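Local coordinates for DNA repair protein rhp9/CRB2 (PDB 2FHD) that probably recognises methylated histone H4 through its tandem tudor domains, in the cellular response to DNA damage, at residues A[80-85]-A[106-111]. Residues are numbered along the deposited sequence; the frame is centred on the assembly and turned at random.
Sequences HTVVKT and VILAHG
Thr81 and Ala109 form an antiparallel hydrogen-bonded pair: Thr81 N donates to Ala109 O at 2.9 Å, and Ala109 N returns a bond of 2.8 Å to Thr81 O, each donor lying in the carbonyl plane of its acceptor. Further along, Ile107 N reaches Lys84 O at 2.9 Å in a nearly straight bond, 171° at the hydrogen. Between these bonds the register shifts by one residue. Val83 N donates to Ile107 O at 2.6 Å, while Lys84 N makes a weak bond to the same oxygen, so two residues face one: a classic beta bulge. The psi of Val83 falls in the helical range, which puts the kink in the strand, and its side chain is turned toward the partner strand, with CB against Ile107 CG2 and CG2 packed on the Ala109 methyl.

At the His80 end of the pairing, the CB of His110 sits over one face of the His80 imidazole, 3.8 Å from its centroid, as a CH-pi contact. The His110 ring also directs its edge toward that ring in an edge-to-face pair, the planes inclined at 52°. With CG anti to the backbone N (chi1 179°), the His110 ring extends beyond the pairing, and a hydrogen bond between its ND1 and Lys79 O holds it beside the start of strand 80-86.

Val82, Leu108, Thr85 and Val106 lie on one face of the sheet, Thr81, Ala109 and Ile107 on the opposite one. Val82 splits its branches, CG1 meeting Val106 CG2 and CG2 meeting Leu108 CD2, both at 4.0 Å; Thr85 CG2 closes on Val106 CG2.

The pair joins two neighbouring strands of the second tudor domain, an SH3-like fold. Strand 69-72 flanks 80-86, the side chains of Val82 and Leu108 both touching Val70, and strand 113-118 lies beyond 105-110, pairing its backbone with Val106 and Leu108.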
# COMPACT_ATOMS: atom_id res chain seq x y z
N HIS A 80 -9.94 17.41 28.51
CA HIS A 80 -10.49 16.63 29.60
C HIS A 80 -9.37 15.95 30.33
O HIS A 80 -8.35 15.83 29.78
CB HIS A 80 -11.46 15.56 29.00
CG HIS A 80 -12.75 16.13 28.53
ND1 HIS A 80 -13.92 16.02 29.25
CD2 HIS A 80 -13.05 16.88 27.44
CE1 HIS A 80 -14.90 16.63 28.60
NE2 HIS A 80 -14.40 17.18 27.51
N THR A 81 -9.54 15.47 31.54
CA THR A 81 -8.56 14.59 32.14
C THR A 81 -9.15 13.15 32.16
O THR A 81 -10.37 12.93 32.22
CB THR A 81 -8.12 15.06 33.59
OG1 THR A 81 -9.29 15.12 34.42
CG2 THR A 81 -7.64 16.45 33.53
N VAL A 82 -8.26 12.18 32.09
CA VAL A 82 -8.62 10.86 32.12
C VAL A 82 -9.00 10.47 33.54
O VAL A 82 -8.32 10.75 34.54
CB VAL A 82 -7.48 10.00 31.56
CG1 VAL A 82 -7.78 8.50 31.79
CG2 VAL A 82 -7.22 10.35 30.02
N VAL A 83 -10.15 9.82 33.62
CA VAL A 83 -10.58 9.27 34.90
C VAL A 83 -10.20 7.80 34.94
O VAL A 83 -9.44 7.46 35.78
CB VAL A 83 -12.12 9.52 35.21
CG1 VAL A 83 -12.49 8.83 36.55
CG2 VAL A 83 -12.41 11.01 35.29
N LYS A 84 -10.64 6.96 34.01
CA LYS A 84 -10.37 5.51 34.03
C LYS A 84 -10.61 4.92 32.66
O LYS A 84 -11.49 5.37 31.95
CB LYS A 84 -11.29 4.82 35.08
CG LYS A 84 -11.14 3.27 35.18
CD LYS A 84 -11.65 2.62 36.50
CE LYS A 84 -10.50 2.53 37.58
NZ LYS A 84 -9.43 1.49 37.13
N THR A 85 -9.84 3.95 32.25
CA THR A 85 -10.11 3.22 31.01
C THR A 85 -10.60 1.81 31.45
O THR A 85 -10.22 1.31 32.54
CB THR A 85 -8.81 3.02 30.21
OG1 THR A 85 -7.89 2.43 31.13
CG2 THR A 85 -8.18 4.37 29.69
N VAL A 106 -13.15 5.00 27.59
CA VAL A 106 -12.51 5.83 28.58
C VAL A 106 -13.51 6.83 29.20
O VAL A 106 -14.34 7.41 28.50
CB VAL A 106 -11.26 6.54 27.97
CG1 VAL A 106 -11.66 7.40 26.83
CG2 VAL A 106 -10.48 7.32 29.06
N ILE A 107 -13.41 7.02 30.50
CA ILE A 107 -14.11 8.09 31.19
C ILE A 107 -13.19 9.35 31.36
O ILE A 107 -12.06 9.29 31.88
CB ILE A 107 -14.60 7.58 32.59
CG1 ILE A 107 -15.40 6.29 32.47
CG2 ILE A 107 -15.37 8.72 33.36
CD1 ILE A 107 -15.56 5.58 33.91
N LEU A 108 -13.72 10.48 30.90
CA LEU A 108 -13.08 11.80 30.80
C LEU A 108 -13.81 12.80 31.69
O LEU A 108 -15.03 12.75 31.77
CB LEU A 108 -13.22 12.28 29.39
CG LEU A 108 -12.44 11.42 28.40
CD1 LEU A 108 -12.54 12.02 27.00
CD2 LEU A 108 -10.97 11.29 28.85
N ALA A 109 -13.08 13.72 32.33
CA ALA A 109 -13.64 14.74 33.22
C ALA A 109 -13.27 16.12 32.75
O ALA A 109 -12.18 16.37 32.24
CB ALA A 109 -13.16 14.54 34.65
N HIS A 110 -14.22 17.02 32.87
CA HIS A 110 -13.96 18.42 32.59
C HIS A 110 -14.65 19.14 33.68
O HIS A 110 -15.85 19.47 33.61
CB HIS A 110 -14.42 18.90 31.24
CG HIS A 110 -14.16 20.35 31.02
ND1 HIS A 110 -12.94 20.82 30.58
CD2 HIS A 110 -14.95 21.44 31.18
CE1 HIS A 110 -12.99 22.14 30.49
NE2 HIS A 110 -14.20 22.54 30.84
N GLY A 111 -13.84 19.44 34.68
CA GLY A 111 -14.32 19.83 35.93
C GLY A 111 -14.50 18.49 36.62
O GLY A 111 -13.60 17.57 36.62
O HOH W 1 -10.81 17.93 34.88